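Local coordinates for peroxisomal fatty acid beta-oxidation multifunctional protein MFP2 (Arabidopsis thaliana, PDB 2WTB) that takes part in peroxisomal fatty acid beta-oxidation during seed germination, acting as a long-chain enoyl-CoA hydratase and a 3-hydroxyacyl-CoA dehydrogenase, at residues A[426-431]-A[447-452]; A[457-462]-A[496-501]. All coordinates share one frame; numbering follows the deposited sequence.

Interaction 1: A[426-431]-A[447-452]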
ATOM      1  N   ASN A 426       7.262  19.318 -10.941  1.00 67.58           N
ATOM      2  CA  ASN A 426       7.106  18.836  -9.576  1.00 58.37           C
ATOM      3  C   ASN A 426       6.607  19.954  -8.658  1.00 58.14           C
ATOM      4  O   ASN A 426       6.644  19.837  -7.432  1.00 51.85           O
ATOM      5  CB  ASN A 426       8.438  18.271  -9.075  1.00 64.18           C
ATOM      6  CG  ASN A 426       8.401  17.881  -7.608  1.00 71.61           C
ATOM      7  OD1 ASN A 426       7.585  17.060  -7.190  1.00 79.91           O
ATOM      8  ND2 ASN A 426       9.294  18.468  -6.820  1.00 64.57           N
ATOM      9  N   THR A 427       6.132  21.038  -9.264  1.00 67.87           N
ATOM     10  CA  THR A 427       5.636  22.186  -8.513  1.00 65.91           C
ATOM     11  C   THR A 427       4.606  21.766  -7.471  1.00 62.08           C
ATOM     12  O   THR A 427       3.910  20.764  -7.638  1.00 67.80           O
ATOM     13  CB  THR A 427       5.009  23.241  -9.441  1.00 55.72           C
ATOM     14  OG1 THR A 427       4.538  24.350  -8.662  1.00 54.22           O
ATOM     15  CG2 THR A 427       3.849  22.640 -10.221  1.00 39.76           C
ATOM     16  N   SER A 428       4.508  22.544  -6.398  1.00 57.97           N
ATOM     17  CA  SER A 428       3.623  22.201  -5.293  1.00 68.87           C
ATOM     18  C   SER A 428       2.680  23.344  -4.935  1.00 74.93           C
ATOM     19  O   SER A 428       1.591  23.120  -4.402  1.00 72.66           O
ATOM     20  CB  SER A 428       4.448  21.801  -4.068  1.00 71.43           C
ATOM     21  OG  SER A 428       3.617  21.302  -3.036  1.00 77.93           O
ATOM     22  N   THR A 429       3.098  24.570  -5.233  1.00 79.57           N
ATOM     23  CA  THR A 429       2.345  25.749  -4.822  1.00 82.07           C
ATOM     24  C   THR A 429       2.019  26.677  -5.987  1.00 77.31           C
ATOM     25  O   THR A 429       1.417  27.732  -5.795  1.00 79.06           O
ATOM     26  CB  THR A 429       3.120  26.558  -3.767  1.00 77.74           C
ATOM     27  OG1 THR A 429       4.328  27.065  -4.347  1.00 76.35           O
ATOM     28  CG2 THR A 429       3.464  25.682  -2.573  1.00 77.01           C
ATOM     29  N   ILE A 430       2.416  26.285  -7.193  1.00 69.73           N
ATOM     30  CA  ILE A 430       2.229  27.144  -8.355  1.00 66.32           C
ATOM     31  C   ILE A 430       1.288  26.531  -9.389  1.00 68.92           C
ATOM     32  O   ILE A 430       1.393  25.351  -9.723  1.00 67.30           O
ATOM     33  CB  ILE A 430       3.577  27.504  -9.013  1.00 75.66           C
ATOM     34  CG1 ILE A 430       4.490  28.194  -7.996  1.00 81.22           C
ATOM     35  CG2 ILE A 430       3.362  28.392 -10.227  1.00 72.88           C
ATOM     36  CD1 ILE A 430       5.818  28.644  -8.565  1.00 82.75           C
ATOM     37  N   ASP A 431       0.364  27.352  -9.882  1.00 68.60           N
ATOM     38  CA  ASP A 431      -0.596  26.944 -10.901  1.00 63.82           C
ATOM     39  C   ASP A 431       0.105  26.487 -12.181  1.00 64.81           C
ATOM     40  O   ASP A 431       0.819  27.260 -12.820  1.00 63.78           O
ATOM     41  CB  ASP A 431      -1.550  28.106 -11.197  1.00 69.76           C
ATOM     42  CG  ASP A 431      -2.457  27.841 -12.386  1.00 74.21           C
ATOM     43  OD1 ASP A 431      -2.557  26.677 -12.827  1.00 76.40           O
ATOM     44  OD2 ASP A 431      -3.076  28.807 -12.878  1.00 72.78           O
ATOM     45  N   GLY A 447       1.507  17.747 -14.255  1.00 60.32           N
ATOM     46  CA  GLY A 447       2.066  17.808 -12.917  1.00 55.64           C
ATOM     47  C   GLY A 447       2.476  16.452 -12.377  1.00 64.99           C
ATOM     48  O   GLY A 447       1.639  15.572 -12.174  1.00 68.82           O
ATOM     49  N   ALA A 448       3.774  16.279 -12.148  1.00 57.29           N
ATOM     50  CA  ALA A 448       4.289  15.068 -11.524  1.00 49.99           C
ATOM     51  C   ALA A 448       4.695  15.381 -10.087  1.00 62.91           C
ATOM     52  O   ALA A 448       5.849  15.711  -9.810  1.00 59.74           O
ATOM     53  CB  ALA A 448       5.467  14.520 -12.315  1.00 45.63           C
ATOM     54  N   HIS A 449       3.733  15.286  -9.177  1.00 61.49           N
ATOM     55  CA  HIS A 449       3.938  15.726  -7.805  1.00 61.67           C
ATOM     56  C   HIS A 449       4.398  14.592  -6.900  1.00 65.67           C
ATOM     57  O   HIS A 449       3.674  13.620  -6.689  1.00 73.58           O
ATOM     58  CB  HIS A 449       2.659  16.357  -7.253  1.00 56.58           C
ATOM     59  CG  HIS A 449       2.854  17.076  -5.956  1.00 70.21           C
ATOM     60  ND1 HIS A 449       2.299  16.638  -4.773  1.00 80.64           N
ATOM     61  CD2 HIS A 449       3.549  18.197  -5.655  1.00 73.17           C
ATOM     62  CE1 HIS A 449       2.638  17.464  -3.800  1.00 80.13           C
ATOM     63  NE2 HIS A 449       3.398  18.418  -4.307  1.00 74.70           N
ATOM     64  N   PHE A 450       5.611  14.724  -6.371  1.00 60.05           N
ATOM     65  CA  PHE A 450       6.175  13.724  -5.472  1.00 57.70           C
ATOM     66  C   PHE A 450       6.186  14.231  -4.036  1.00 58.05           C
ATOM     67  O   PHE A 450       6.100  15.433  -3.786  1.00 55.25           O
ATOM     68  CB  PHE A 450       7.602  13.363  -5.885  1.00 58.15           C
ATOM     69  CG  PHE A 450       7.694  12.613  -7.182  1.00 60.70           C
ATOM     70  CD1 PHE A 450       7.625  13.283  -8.394  1.00 61.57           C
ATOM     71  CD2 PHE A 450       7.872  11.239  -7.189  1.00 53.87           C
ATOM     72  CE1 PHE A 450       7.721  12.595  -9.589  1.00 55.39           C
ATOM     73  CE2 PHE A 450       7.968  10.546  -8.382  1.00 59.95           C
ATOM     74  CZ  PHE A 450       7.892  11.224  -9.583  1.00 54.82           C
ATOM     75  N   PHE A 451       6.302  13.305  -3.094  1.00 67.74           N
ATOM     76  CA  PHE A 451       6.401  13.663  -1.689  1.00 67.95           C
ATOM     77  C   PHE A 451       7.744  13.210  -1.137  1.00 72.24           C
ATOM     78  O   PHE A 451       8.131  12.052  -1.295  1.00 85.14           O
ATOM     79  CB  PHE A 451       5.249  13.042  -0.899  1.00 69.57           C
ATOM     80  CG  PHE A 451       3.892  13.415  -1.420  1.00 70.56           C
ATOM     81  CD1 PHE A 451       3.356  12.767  -2.522  1.00 61.36           C
ATOM     82  CD2 PHE A 451       3.154  14.421  -0.815  1.00 72.35           C
ATOM     83  CE1 PHE A 451       2.109  13.110  -3.007  1.00 65.05           C
ATOM     84  CE2 PHE A 451       1.903  14.770  -1.295  1.00 69.06           C
ATOM     85  CZ  PHE A 451       1.382  14.113  -2.393  1.00 72.05           C
ATOM     86  N   SER A 452       8.462  14.131  -0.504  1.00 70.65           N
ATOM     87  CA  SER A 452       9.770  13.824   0.061  1.00 72.95           C
ATOM     88  C   SER A 452       9.636  12.860   1.236  1.00 72.29           C
ATOM     89  O   SER A 452       8.732  13.008   2.059  1.00 67.30           O
ATOM     90  CB  SER A 452      10.471  15.108   0.509  1.00 80.07           C
ATOM     91  OG  SER A 452      11.766  14.833   1.013  1.00 96.99           O
TER

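Interaction 2: A[457-462]-A[496-501]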
ATOM      1  N   MET A 457       8.502   7.674  -0.426  1.00 90.09           N
ATOM      2  CA  MET A 457       7.067   7.921  -0.416  1.00 89.64           C
ATOM      3  C   MET A 457       6.425   7.266  -1.634  1.00 82.46           C
ATOM      4  O   MET A 457       6.805   7.553  -2.769  1.00 80.57           O
ATOM      5  CB  MET A 457       6.779   9.421  -0.396  1.00 94.77           C
ATOM      6  CG  MET A 457       5.489   9.792   0.312  1.00 96.74           C
ATOM      7  SD  MET A 457       5.477   9.243   2.030  1.00188.05           S
ATOM      8  CE  MET A 457       7.090   9.799   2.579  1.00 59.06           C
ATOM      9  N   PRO A 458       5.445   6.386  -1.397  1.00 74.30           N
ATOM     10  CA  PRO A 458       4.862   5.517  -2.426  1.00 71.97           C
ATOM     11  C   PRO A 458       3.897   6.254  -3.346  1.00 75.59           C
ATOM     12  O   PRO A 458       3.589   5.762  -4.430  1.00 84.68           O
ATOM     13  CB  PRO A 458       4.087   4.472  -1.608  1.00 65.36           C
ATOM     14  CG  PRO A 458       4.377   4.774  -0.154  1.00 65.80           C
ATOM     15  CD  PRO A 458       4.784   6.201  -0.098  1.00 62.42           C
ATOM     16  N   LEU A 459       3.425   7.419  -2.918  1.00 69.61           N
ATOM     17  CA  LEU A 459       2.400   8.138  -3.662  1.00 61.72           C
ATOM     18  C   LEU A 459       2.980   9.039  -4.743  1.00 74.89           C
ATOM     19  O   LEU A 459       4.087   9.563  -4.611  1.00 81.94           O
ATOM     20  CB  LEU A 459       1.531   8.971  -2.720  1.00 53.87           C
ATOM     21  CG  LEU A 459       0.266   9.564  -3.341  1.00 60.65           C
ATOM     22  CD1 LEU A 459      -0.765   8.470  -3.576  1.00 61.39           C
ATOM     23  CD2 LEU A 459      -0.304  10.659  -2.457  1.00 59.37           C
ATOM     24  N   LEU A 460       2.212   9.207  -5.814  1.00 65.58           N
ATOM     25  CA  LEU A 460       2.546  10.143  -6.874  1.00 56.56           C
ATOM     26  C   LEU A 460       1.277  10.826  -7.358  1.00 54.32           C
ATOM     27  O   LEU A 460       0.341  10.167  -7.806  1.00 61.22           O
ATOM     28  CB  LEU A 460       3.222   9.426  -8.042  1.00 59.84           C
ATOM     29  CG  LEU A 460       3.323  10.241  -9.333  1.00 50.00           C
ATOM     30  CD1 LEU A 460       4.068  11.551  -9.090  1.00 46.24           C
ATOM     31  CD2 LEU A 460       3.986   9.430 -10.435  1.00 49.12           C
ATOM     32  N   GLU A 461       1.245  12.149  -7.256  1.00 53.16           N
ATOM     33  CA  GLU A 461       0.112  12.915  -7.753  1.00 58.30           C
ATOM     34  C   GLU A 461       0.346  13.354  -9.192  1.00 51.49           C
ATOM     35  O   GLU A 461       1.209  14.188  -9.460  1.00 60.33           O
ATOM     36  CB  GLU A 461      -0.144  14.142  -6.878  1.00 50.31           C
ATOM     37  CG  GLU A 461      -1.133  13.919  -5.751  1.00 54.41           C
ATOM     38  CD  GLU A 461      -1.484  15.210  -5.025  1.00 67.20           C
ATOM     39  OE1 GLU A 461      -0.648  16.141  -5.022  1.00 67.45           O
ATOM     40  OE2 GLU A 461      -2.595  15.296  -4.460  1.00 61.77           O
ATOM     41  N   ILE A 462      -0.416  12.777 -10.115  1.00 48.80           N
ATOM     42  CA  ILE A 462      -0.403  13.228 -11.501  1.00 47.01           C
ATOM     43  C   ILE A 462      -1.428  14.340 -11.652  1.00 48.58           C
ATOM     44  O   ILE A 462      -2.633  14.088 -11.658  1.00 59.81           O
ATOM     45  CB  ILE A 462      -0.735  12.084 -12.478  1.00 46.17           C
ATOM     46  CG1 ILE A 462       0.359  11.020 -12.441  1.00 44.16           C
ATOM     47  CG2 ILE A 462      -0.895  12.615 -13.888  1.00 41.98           C
ATOM     48  CD1 ILE A 462       0.082   9.844 -13.340  1.00 45.17           C
ATOM     49  N   PHE A 496      -3.759  20.738  -4.988  1.00 57.74           N
ATOM     50  CA  PHE A 496      -4.233  19.525  -5.646  1.00 51.91           C
ATOM     51  C   PHE A 496      -5.189  18.719  -4.763  1.00 52.73           C
ATOM     52  O   PHE A 496      -6.295  19.170  -4.463  1.00 58.23           O
ATOM     53  CB  PHE A 496      -3.053  18.660  -6.090  1.00 50.53           C
ATOM     54  CG  PHE A 496      -1.939  19.439  -6.727  1.00 54.15           C
ATOM     55  CD1 PHE A 496      -2.207  20.378  -7.710  1.00 57.77           C
ATOM     56  CD2 PHE A 496      -0.623  19.230  -6.350  1.00 65.53           C
ATOM     57  CE1 PHE A 496      -1.184  21.099  -8.300  1.00 53.32           C
ATOM     58  CE2 PHE A 496       0.406  19.947  -6.937  1.00 65.74           C
ATOM     59  CZ  PHE A 496       0.124  20.883  -7.913  1.00 58.01           C
ATOM     60  N   ALA A 497      -4.759  17.532  -4.347  1.00 57.05           N
ATOM     61  CA  ALA A 497      -5.601  16.659  -3.532  1.00 60.93           C
ATOM     62  C   ALA A 497      -5.050  16.437  -2.124  1.00 64.45           C
ATOM     63  O   ALA A 497      -5.715  16.741  -1.137  1.00 63.92           O
ATOM     64  CB  ALA A 497      -5.817  15.324  -4.227  1.00 56.42           C
ATOM     65  N   VAL A 498      -3.836  15.904  -2.042  1.00 69.96           N
ATOM     66  CA  VAL A 498      -3.247  15.513  -0.763  1.00 72.98           C
ATOM     67  C   VAL A 498      -3.064  16.683   0.205  1.00 69.92           C
ATOM     68  O   VAL A 498      -3.624  16.684   1.299  1.00 62.21           O
ATOM     69  CB  VAL A 498      -1.893  14.806  -0.963  1.00 66.19           C
ATOM     70  CG1 VAL A 498      -1.287  14.435   0.379  1.00 61.42           C
ATOM     71  CG2 VAL A 498      -2.068  13.576  -1.839  1.00 53.61           C
ATOM     72  N   ASN A 499      -2.276  17.672  -0.200  1.00 72.42           N
ATOM     73  CA  ASN A 499      -1.998  18.821   0.653  1.00 59.73           C
ATOM     74  C   ASN A 499      -3.228  19.671   0.952  1.00 60.86           C
ATOM     75  O   ASN A 499      -3.399  20.148   2.070  1.00 57.04           O
ATOM     76  CB  ASN A 499      -0.890  19.685   0.049  1.00 61.65           C
ATOM     77  CG  ASN A 499       0.465  19.015   0.115  1.00 72.41           C
ATOM     78  OD1 ASN A 499       1.448  19.520  -0.428  1.00 77.27           O
ATOM     79  ND2 ASN A 499       0.526  17.871   0.786  1.00 76.69           N
ATOM     80  N   ARG A 500      -4.083  19.861  -0.048  1.00 75.86           N
ATOM     81  CA  ARG A 500      -5.313  20.620   0.152  1.00 77.51           C
ATOM     82  C   ARG A 500      -6.239  19.900   1.125  1.00 69.93           C
ATOM     83  O   ARG A 500      -6.981  20.525   1.878  1.00 69.12           O
ATOM     84  CB  ARG A 500      -6.038  20.843  -1.175  1.00 70.48           C
ATOM     85  CG  ARG A 500      -7.377  21.539  -1.008  1.00 74.13           C
ATOM     86  CD  ARG A 500      -8.166  21.573  -2.301  1.00 78.21           C
ATOM     87  NE  ARG A 500      -9.504  22.118  -2.092  1.00 75.24           N
ATOM     88  CZ  ARG A 500     -10.439  22.184  -3.033  1.00 68.82           C
ATOM     89  NH1 ARG A 500     -10.184  21.738  -4.256  1.00 65.49           N
ATOM     90  NH2 ARG A 500     -11.629  22.694  -2.751  1.00 60.94           N
ATOM     91  N   MET A 501      -6.182  18.576   1.097  1.00 70.12           N
ATOM     92  CA  MET A 501      -7.038  17.737   1.918  1.00 69.16           C
ATOM     93  C   MET A 501      -6.724  17.915   3.399  1.00 77.96           C
ATOM     94  O   MET A 501      -7.626  18.034   4.229  1.00 76.20           O
ATOM     95  CB  MET A 501      -6.824  16.278   1.530  1.00 68.96           C
ATOM     96  CG  MET A 501      -8.055  15.409   1.586  1.00 70.13           C
ATOM     97  SD  MET A 501      -7.661  13.750   1.011  1.00 80.75           S
ATOM     98  CE  MET A 501      -9.300  13.071   0.812  1.00193.38           C
TER
HETATM   99  O   HOH W   1      -1.120  17.927  -2.786  1.00 66.69           O

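Interaction 1: A[426-431]-A[447-452]
N426 and S428, in the loop that follows strand 422-425, meet F450 and H449 where the parallel neighbour of that strand runs: N426 takes the backbone of F450, S428 the imidazole of H449. The backbone of N426 is already in contact, its CA lying 3.4 Å from A448 O in a CA-H...O contact. Along its side chain, CB is still beside that carbonyl, at 3.7 Å from A448 O, and CG stays near the same oxygen. With CG anti to the backbone N (chi1 174°), the amide is carried on past A448, and OD1 accepts from F450 N at 3.2 Å. The bond is nearly straight, 170° at the hydrogen, and the donor sits almost along the C=O axis. OD1 also lies at the edge of the F450 ring, close to its plane, 4.0 Å from CD1. Its nearness to A448 O sets two acceptors side by side without a bond.

H449 turns its ring into the loop. S428 OG meets H449 NE2 at 3.2 Å near the ring plane, and either atom could donate. Beside it CD2 approaches T427 O obliquely at 3.3 Å. T427 OG1 receives the I430 N-H in an ST motif, which folds the loop, while E401 bonds S428 N and both threonine hydroxyls. M323 of helix 322-332 packs on N426 and F450. S428 and H449 are placed like the serine and histidine of the active site in 3-hydroxyacyl-CoA dehydrogenases, consistent with a role for S428 in setting the rotation of a probably catalytic imidazole.

Interaction 2: A[457-462]-A[496-501]
E461 points from strand 459-464 at the start of helix 498-514, where the N-H groups of A497 and V498 bind one carboxylate oxygen. V498 N meets E461 OE2 at 2.8 Å in a bond of 169° at the hydrogen; A497 N adds a more bent one at 3.1 Å to the same OE2. The two donors arrive on the syn side from opposite faces of the carboxylate plane, fixing its tilt. V498 CG2 presses against this oxygen, 3.2 Å from OE2, and on its other flank touches L459 CD2 at 3.5 Å. M660 and A657 of helix 651-662 cover this apolar patch. Here the Rossmann-type NAD-binding domain meets the C-terminal helical domain of the dehydrogenase, with a side chain of an inner strand reaching the helix start. OE1 faces the water side of the contact. It takes a hydrogen from a water at 2.9 Å that in turn accepts from N499 N, and it sits at the edge of the F496 ring, 3.4 Å from CD2, with carboxylate and ring planes 73° apart. A leucine at E461 would probably strand the A497 and V498 N-H groups without their acceptor and cost the water its bond to OE1.

Overall arrangement
From the N terminus, the chain leaves strand 422-425 into the loop 426-431, passes helix 432-435 and returns along strand 445-450, where interaction 1 closes a parallel strand crossover. A loop then leads to the antiparallel strand 459-464, and after helix 470-482 and strand 486-491 the chain reaches 496-501, closing interaction 2. The two are in series, neither nested nor crossed, with centres about 9 Å apart. They join because strands 445-450 and 459-464 are neighbours in one sheet: H449 N probably bonds to E461 O at 2.8 Å, and F451 CE1 packs on L459 CD2. Interaction 1 thus stays within the NAD-binding domain, whereas interaction 2 ties that sheet to the helical C-terminal domain.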